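Local coordinates for putative hemin transport system, substrate-binding protein (PDB 5GIZ) that binds heme in the bacterial periplasm, probably handing it to an inner-membrane transporter as the substrate-binding component of a heme-uptake system, at residues 6-11 against 30-35; 70-75 against 92-97. All coordinates share one frame; numbering follows the deposited sequence.

Interaction 1: residues 6-11 against 30-35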
ATOM      1  N   LYS A   6      16.549  18.922 -10.106  1.00 21.90           N
ATOM      2  CA  LYS A   6      15.639  19.286  -9.059  1.00 19.89           C
ATOM      3  C   LYS A   6      15.853  18.398  -7.836  1.00 16.70           C
ATOM      4  O   LYS A   6      15.981  17.182  -7.926  1.00 16.94           O
ATOM      5  CB  LYS A   6      14.199  19.100  -9.518  1.00 21.45           C
ATOM      6  CG  LYS A   6      13.832  20.095 -10.590  1.00 25.08           C
ATOM      7  CD  LYS A   6      12.369  20.034 -10.869  1.00 26.53           C
ATOM      8  CE  LYS A   6      11.993  21.146 -11.815  1.00 29.62           C
ATOM      9  NZ  LYS A   6      10.719  20.830 -12.516  1.00 30.75           N
ATOM     10  N   ARG A   7      15.844  19.021  -6.669  1.00 14.58           N
ATOM     11  CA  ARG A   7      15.768  18.288  -5.394  1.00 13.26           C
ATOM     12  C   ARG A   7      14.296  17.950  -5.145  1.00 12.79           C
ATOM     13  O   ARG A   7      13.438  18.831  -5.137  1.00 12.45           O
ATOM     14  CB  ARG A   7      16.275  19.127  -4.225  1.00 12.98           C
ATOM     15  CG  ARG A   7      17.769  19.416  -4.304  1.00 13.59           C
ATOM     16  CD  ARG A   7      18.251  20.362  -3.217  1.00 14.02           C
ATOM     17  NE  ARG A   7      18.063  19.829  -1.880  1.00 13.74           N
ATOM     18  CZ  ARG A   7      18.863  18.948  -1.303  1.00 14.63           C
ATOM     19  NH1 ARG A   7      19.960  18.507  -1.932  1.00 15.49           N
ATOM     20  NH2 ARG A   7      18.583  18.521  -0.086  1.00 14.47           N
ATOM     21  N   VAL A   8      13.998  16.642  -5.006  1.00 12.23           N
ATOM     22  CA  VAL A   8      12.654  16.155  -4.868  1.00 12.13           C
ATOM     23  C   VAL A   8      12.414  15.502  -3.515  1.00 11.56           C
ATOM     24  O   VAL A   8      13.220  14.693  -3.062  1.00 11.66           O
ATOM     25  CB  VAL A   8      12.339  15.184  -6.027  1.00 12.57           C
ATOM     26  CG1 VAL A   8      10.920  14.662  -5.914  1.00 12.98           C
ATOM     27  CG2 VAL A   8      12.589  15.828  -7.370  1.00 13.09           C
ATOM     28  N   ILE A   9      11.280  15.793  -2.890  1.00 11.59           N
ATOM     29  CA  ILE A   9      10.778  15.081  -1.733  1.00 11.81           C
ATOM     30  C   ILE A   9       9.518  14.313  -2.121  1.00 11.51           C
ATOM     31  O   ILE A   9       8.688  14.815  -2.872  1.00 11.49           O
ATOM     32  CB  ILE A   9      10.558  16.035  -0.550  1.00 12.55           C
ATOM     33  CG1 ILE A   9      11.931  16.560  -0.083  1.00 13.07           C
ATOM     34  CG2 ILE A   9       9.729  15.371   0.568  1.00 12.76           C
ATOM     35  CD1 ILE A   9      11.847  17.614   0.991  1.00 13.61           C
ATOM     36  N   VAL A  10       9.385  13.094  -1.602  1.00 11.96           N
ATOM     37  CA  VAL A  10       8.253  12.254  -1.979  0.50 12.13           C
ATOM     38  C   VAL A  10       7.533  11.828  -0.702  1.00 12.30           C
ATOM     39  O   VAL A  10       8.170  11.388   0.252  1.00 12.45           O
ATOM     40  CB  VAL A  10       8.719  11.040  -2.810  0.50 12.17           C
ATOM     41  CG1 VAL A  10       7.519  10.207  -3.260  0.50 12.18           C
ATOM     42  CG2 VAL A  10       9.558  11.488  -3.992  0.50 12.45           C
ATOM     43  N   ILE A  11       6.226  11.953  -0.716  1.00 12.68           N
ATOM     44  CA  ILE A  11       5.357  11.592   0.397  1.00 13.06           C
ATOM     45  C   ILE A  11       4.465  10.484  -0.068  1.00 13.54           C
ATOM     46  O   ILE A  11       3.624  10.726  -0.911  1.00 13.56           O
ATOM     47  CB  ILE A  11       4.526  12.776   0.944  1.00 13.89           C
ATOM     48  CG1 ILE A  11       5.367  14.045   1.199  1.00 14.63           C
ATOM     49  CG2 ILE A  11       3.770  12.264   2.160  1.00 14.38           C
ATOM     50  CD1 ILE A  11       6.517  13.881   2.110  1.00 14.63           C
ATOM     51  N   TYR A  30      16.910  14.928 -11.711  1.00 22.40           N
ATOM     52  CA  TYR A  30      16.414  15.074 -10.333  1.00 21.77           C
ATOM     53  C   TYR A  30      17.162  14.177  -9.372  1.00 19.20           C
ATOM     54  O   TYR A  30      17.782  13.188  -9.767  1.00 19.47           O
ATOM     55  CB  TYR A  30      14.911  14.731 -10.230  1.00 21.32           C
ATOM     56  CG  TYR A  30      14.624  13.313 -10.651  1.00 22.62           C
ATOM     57  CD1 TYR A  30      14.731  12.259  -9.757  1.00 22.99           C
ATOM     58  CD2 TYR A  30      14.301  13.027 -11.968  1.00 23.48           C
ATOM     59  CE1 TYR A  30      14.492  10.965 -10.162  1.00 23.98           C
ATOM     60  CE2 TYR A  30      14.055  11.748 -12.380  1.00 23.10           C
ATOM     61  CZ  TYR A  30      14.140  10.714 -11.488  1.00 24.90           C
ATOM     62  OH  TYR A  30      13.910   9.420 -11.931  1.00 26.64           O
ATOM     63  N   ARG A  31      17.078  14.524  -8.095  1.00 18.07           N
ATOM     64  CA  ARG A  31      17.608  13.706  -7.003  1.00 17.34           C
ATOM     65  C   ARG A  31      16.583  13.687  -5.888  1.00 15.92           C
ATOM     66  O   ARG A  31      16.052  14.742  -5.507  1.00 13.63           O
ATOM     67  CB  ARG A  31      18.935  14.325  -6.496  1.00 19.99           C
ATOM     68  CG  ARG A  31      20.026  14.369  -7.554  1.00 23.59           C
ATOM     69  CD  ARG A  31      21.175  15.314  -7.249  1.00 25.91           C
ATOM     70  NE  ARG A  31      20.860  16.718  -7.505  1.00 28.52           N
ATOM     71  CZ  ARG A  31      20.780  17.656  -6.574  1.00 27.70           C
ATOM     72  NH1 ARG A  31      20.981  17.334  -5.292  1.00 30.00           N
ATOM     73  NH2 ARG A  31      20.500  18.918  -6.923  1.00 26.64           N
ATOM     74  N   LEU A  32      16.244  12.506  -5.375  1.00 14.24           N
ATOM     75  CA  LEU A  32      15.348  12.392  -4.256  0.50 14.13           C
ATOM     76  C   LEU A  32      16.163  12.666  -2.983  1.00 13.31           C
ATOM     77  O   LEU A  32      17.218  12.064  -2.813  1.00 14.30           O
ATOM     78  CB  LEU A  32      14.714  11.008  -4.243  0.50 14.65           C
ATOM     79  CG  LEU A  32      14.057  10.706  -5.608  0.50 15.54           C
ATOM     80  CD1 LEU A  32      13.978   9.229  -5.957  0.50 15.82           C
ATOM     81  CD2 LEU A  32      12.681  11.338  -5.658  0.50 15.89           C
ATOM     82  N   VAL A  33      15.685  13.577  -2.145  1.00 12.22           N
ATOM     83  CA  VAL A  33      16.427  14.041  -0.970  1.00 12.43           C
ATOM     84  C   VAL A  33      15.709  13.885   0.364  1.00 11.74           C
ATOM     85  O   VAL A  33      16.324  14.101   1.415  1.00 12.49           O
ATOM     86  CB  VAL A  33      16.833  15.534  -1.150  1.00 12.35           C
ATOM     87  CG1 VAL A  33      17.645  15.729  -2.431  1.00 12.58           C
ATOM     88  CG2 VAL A  33      15.624  16.468  -1.075  1.00 12.48           C
ATOM     89  N   GLY A  34      14.428  13.509   0.353  1.00 11.47           N
ATOM     90  CA  GLY A  34      13.684  13.358   1.575  1.00 11.41           C
ATOM     91  C   GLY A  34      12.368  12.659   1.255  1.00 10.98           C
ATOM     92  O   GLY A  34      11.950  12.566   0.067  1.00 10.87           O
ATOM     93  N   ALA A  35      11.735  12.167   2.308  1.00 11.63           N
ATOM     94  CA  ALA A  35      10.468  11.422   2.238  1.00 11.56           C
ATOM     95  C   ALA A  35       9.777  11.409   3.583  1.00 12.41           C
ATOM     96  O   ALA A  35      10.330  11.846   4.583  1.00 12.89           O
ATOM     97  CB  ALA A  35      10.730   9.993   1.798  1.00 11.87           C
TER
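Parallel strands 6-11 and 30-35 are the two strands of a beta-alpha-beta unit, connected by helix 13-23, and Val8 sits at the middle of their pairing. Its N donates to Arg31 O (2.8 Å), and its O accepts from Val33 N (2.9 Å). Toward the start of the strands Arg31 N bonds to Lys6 O. The pairing is regular from Lys6-Tyr30 to Val8-Leu32. Val33 is then an extra residue, and beyond it the bond from Val10 N to Gly34 O is longer (3.1 Å), its donor tilted 30° from the carbonyl plane. On the face carrying Val8, Val10 and Leu32, Val8 CG2 touches Tyr30 CB (3.8 Å). Val8 CG1 meets CD2 of Leu32 in one of that residue's two conformers. Helix 13-23 covers this face through Ala16 and Ala19. On the other face Arg7 bends at chi3 (62°), which lays its guanidinium across Val33. Val33 CG1 lies over one guanidinium face, off-centre, 3.6 Å from Arg7 CZ. The Arg31 guanidinium stands nearby, its plane turned 52° from that of Arg7, with the two NH1 atoms 3.7 Å apart. Gly34 N is buried without a partner. The two positive charges would disfavour each other, but Arg7 is held in place by its NH2 bond to Leu65 O.

Interaction 2: residues 70-75 against 92-97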
ATOM      1  N   VAL A  70       7.760  18.597  -4.480  1.00 14.78           N
ATOM      2  CA  VAL A  70       7.230  17.582  -3.612  1.00 14.82           C
ATOM      3  C   VAL A  70       6.172  16.802  -4.407  1.00 15.02           C
ATOM      4  O   VAL A  70       5.245  17.395  -4.939  1.00 15.57           O
ATOM      5  CB  VAL A  70       6.579  18.181  -2.333  1.00 15.52           C
ATOM      6  CG1 VAL A  70       5.874  17.106  -1.532  1.00 15.58           C
ATOM      7  CG2 VAL A  70       7.582  18.967  -1.499  1.00 15.59           C
ATOM      8  N   LEU A  71       6.322  15.497  -4.471  1.00 15.27           N
ATOM      9  CA  LEU A  71       5.323  14.602  -4.977  1.00 15.56           C
ATOM     10  C   LEU A  71       4.603  14.028  -3.795  1.00 14.97           C
ATOM     11  O   LEU A  71       5.221  13.380  -2.953  1.00 14.45           O
ATOM     12  CB  LEU A  71       5.967  13.477  -5.783  1.00 16.13           C
ATOM     13  CG  LEU A  71       6.945  13.937  -6.880  1.00 17.59           C
ATOM     14  CD1 LEU A  71       7.633  12.684  -7.481  1.00 18.52           C
ATOM     15  CD2 LEU A  71       6.265  14.797  -7.881  1.00 18.96           C
ATOM     16  N   ALA A  72       3.301  14.292  -3.713  1.00 14.89           N
ATOM     17  CA  ALA A  72       2.541  13.965  -2.531  1.00 15.47           C
ATOM     18  C   ALA A  72       1.379  13.063  -2.790  1.00 15.69           C
ATOM     19  O   ALA A  72       0.570  13.292  -3.714  1.00 15.06           O
ATOM     20  CB  ALA A  72       2.031  15.248  -1.872  1.00 16.12           C
ATOM     21  N   SER A  73       1.273  12.044  -1.966  1.00 16.33           N
ATOM     22  CA  SER A  73       0.160  11.114  -2.088  1.00 18.56           C
ATOM     23  C   SER A  73      -1.084  11.825  -1.594  1.00 19.94           C
ATOM     24  O   SER A  73      -1.028  12.857  -0.882  1.00 20.59           O
ATOM     25  CB  SER A  73       0.437   9.889  -1.247  1.00 18.81           C
ATOM     26  OG  SER A  73       0.397  10.293   0.083  1.00 20.56           O
ATOM     27  N   ALA A  74      -2.203  11.168  -1.874  1.00 22.00           N
ATOM     28  CA  ALA A  74      -3.512  11.630  -1.425  1.00 23.39           C
ATOM     29  C   ALA A  74      -3.574  11.767   0.098  1.00 24.78           C
ATOM     30  O   ALA A  74      -4.281  12.606   0.613  1.00 25.65           O
ATOM     31  CB  ALA A  74      -4.582  10.650  -1.925  1.00 23.88           C
ATOM     32  N   GLU A  75      -2.807  10.950   0.796  1.00 24.49           N
ATOM     33  CA  GLU A  75      -2.810  10.878   2.257  1.00 27.36           C
ATOM     34  C   GLU A  75      -1.912  11.938   2.953  1.00 26.13           C
ATOM     35  O   GLU A  75      -1.995  12.168   4.180  1.00 26.49           O
ATOM     36  CB  GLU A  75      -2.431   9.435   2.643  1.00 28.65           C
ATOM     37  CG  GLU A  75      -3.408   8.366   2.096  1.00 31.53           C
ATOM     38  CD  GLU A  75      -3.000   7.651   0.782  1.00 33.21           C
ATOM     39  OE1 GLU A  75      -2.113   8.099   0.036  1.00 32.47           O
ATOM     40  OE2 GLU A  75      -3.600   6.594   0.464  1.00 34.82           O
ATOM     41  N   VAL A  92       4.025  21.545  -5.144  1.00 20.02           N
ATOM     42  CA  VAL A  92       3.563  20.330  -4.545  1.00 19.76           C
ATOM     43  C   VAL A  92       2.565  19.742  -5.544  1.00 19.92           C
ATOM     44  O   VAL A  92       1.539  20.400  -5.896  1.00 21.70           O
ATOM     45  CB  VAL A  92       2.869  20.557  -3.199  1.00 20.82           C
ATOM     46  CG1 VAL A  92       2.275  19.268  -2.685  1.00 21.49           C
ATOM     47  CG2 VAL A  92       3.790  21.190  -2.167  1.00 20.36           C
ATOM     48  N   THR A  93       2.856  18.566  -6.067  1.00 18.43           N
ATOM     49  CA  THR A  93       1.989  17.887  -7.019  1.00 18.99           C
ATOM     50  C   THR A  93       1.409  16.698  -6.298  1.00 17.90           C
ATOM     51  O   THR A  93       2.115  15.819  -5.807  1.00 16.33           O
ATOM     52  CB  THR A  93       2.791  17.524  -8.262  1.00 19.53           C
ATOM     53  OG1 THR A  93       3.326  18.759  -8.823  1.00 21.69           O
ATOM     54  CG2 THR A  93       1.967  16.769  -9.282  1.00 20.47           C
ATOM     55  N   THR A  94       0.077  16.646  -6.275  1.00 18.27           N
ATOM     56  CA  THR A  94      -0.653  15.688  -5.501  1.00 19.14           C
ATOM     57  C   THR A  94      -1.265  14.627  -6.394  1.00 18.96           C
ATOM     58  O   THR A  94      -1.754  14.933  -7.488  1.00 19.72           O
ATOM     59  CB  THR A  94      -1.696  16.414  -4.636  1.00 20.17           C
ATOM     60  OG1 THR A  94      -1.012  17.350  -3.801  1.00 20.99           O
ATOM     61  CG2 THR A  94      -2.389  15.501  -3.740  1.00 20.52           C
ATOM     62  N   PHE A  95      -1.239  13.382  -5.938  1.00 18.39           N
ATOM     63  CA  PHE A  95      -1.725  12.236  -6.706  1.00 19.56           C
ATOM     64  C   PHE A  95      -3.011  11.713  -6.090  1.00 22.19           C
ATOM     65  O   PHE A  95      -3.264  11.891  -4.905  1.00 25.96           O
ATOM     66  CB  PHE A  95      -0.589  11.170  -6.768  1.00 19.22           C
ATOM     67  CG  PHE A  95       0.566  11.632  -7.594  1.00 19.99           C
ATOM     68  CD1 PHE A  95       1.527  12.478  -7.065  1.00 19.20           C
ATOM     69  CD2 PHE A  95       0.686  11.279  -8.928  1.00 22.56           C
ATOM     70  CE1 PHE A  95       2.572  13.005  -7.828  1.00 20.89           C
ATOM     71  CE2 PHE A  95       1.713  11.809  -9.700  1.00 23.48           C
ATOM     72  CZ  PHE A  95       2.681  12.652  -9.153  1.00 23.41           C
ATOM     73  N   ASP A  96      -3.816  11.019  -6.880  1.00 24.16           N
ATOM     74  CA  ASP A  96      -5.023  10.407  -6.319  1.00 27.07           C
ATOM     75  C   ASP A  96      -4.718   8.965  -5.962  1.00 26.10           C
ATOM     76  O   ASP A  96      -3.685   8.427  -6.339  1.00 24.22           O
ATOM     77  CB  ASP A  96      -6.205  10.452  -7.283  1.00 30.61           C
ATOM     78  CG  ASP A  96      -6.621  11.850  -7.634  1.00 35.04           C
ATOM     79  OD1 ASP A  96      -6.976  12.654  -6.724  1.00 36.52           O
ATOM     80  OD2 ASP A  96      -6.599  12.132  -8.848  1.00 38.05           O
ATOM     81  N   GLU A  97      -5.612   8.389  -5.182  1.00 25.26           N
ATOM     82  CA  GLU A  97      -5.555   7.004  -4.775  1.00 22.78           C
ATOM     83  C   GLU A  97      -6.970   6.433  -4.908  1.00 24.48           C
ATOM     84  O   GLU A  97      -7.897   6.874  -4.196  1.00 26.13           O
ATOM     85  CB  GLU A  97      -5.094   6.854  -3.339  1.00 22.83           C
ATOM     86  CG  GLU A  97      -5.101   5.394  -2.955  1.00 21.95           C
ATOM     87  CD  GLU A  97      -4.152   4.577  -3.822  1.00 21.57           C
ATOM     88  OE1 GLU A  97      -2.933   4.656  -3.514  1.00 21.08           O
ATOM     89  OE2 GLU A  97      -4.589   3.849  -4.747  1.00 19.75           O
TER
HETATM   90  O   HOH W   1      -1.705   9.097  -4.249  1.00 22.88           O
HETATM   91  O   HOH W   2      -1.718   6.965  -2.608  1.00 24.24           O
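Val70, Leu71 and Ala72 pair in register with Val92, Thr93 and Thr94 as parallel strands. Three backbone hydrogen bonds join them. Thr93 N donates to Val70 O, Ala72 N to Thr93 O, and Phe95 N to Ala72 O, each at 2.9 Å. The last is the most bent, with 152° at the hydrogen, and lies where the strands give way to loops. Ala72 O also takes a CA-H...O contact from Thr94 CA at 3.2 Å.

Apolar contacts lie on both faces. Val92 CG1 meets Ala72 CB, and Val92 CG2 meets Val70 CB. On the opposite face the Phe95 ring crosses Leu71 obliquely, its CE1 4.0 Å from Leu71 CB. A chi1 of -68° sets Phe95 CG beside the backbone N, and the ring edge then meets Ala72 O in the ring plane, with CD1 3.6 Å away. Past the strands, Ala74 CB packs on Glu97 CB (4.1 Å).

Two waters bridge the loops that follow the strands. One accepts from Ala74 N and gives a weak bond to Asp96 O. A second donates to Glu75 OE1 (2.9 Å) and Glu97 OE1 (2.8 Å), bridging two carboxylates whose planes are 49° apart. Their like charges are probably eased by Lys107, which forms a salt bridge with Glu97 OE1.

Helix 79-87 connects the strands as a beta-alpha-beta unit and packs on Val92. Helix 101-114 covers Leu71 and Phe95 through Val111, and strand 6-11 flanks strand 69-72.

Interactions 1 and 2 are the two outer pairings of one four-stranded parallel sheet, ordered 30-35, 6-11, 69-72, 91-94. Their centres are about 13 Å apart. They follow in series along the chain, each built on its own beta-alpha-beta unit. The inner strands join them: Ile11 N probably bonds to Leu71 O (2.8 Å), and Ile11 O to Ser73 N. Helix 13-23 packs on both contacts. The C-terminal end of strand 6-11 and the loop after strand 69-72 thus place Ile11 and Ser73 beside Gln54, and Glu75 near Arg55. Both Gln54 and Arg55 bind heme in another structure of this protein.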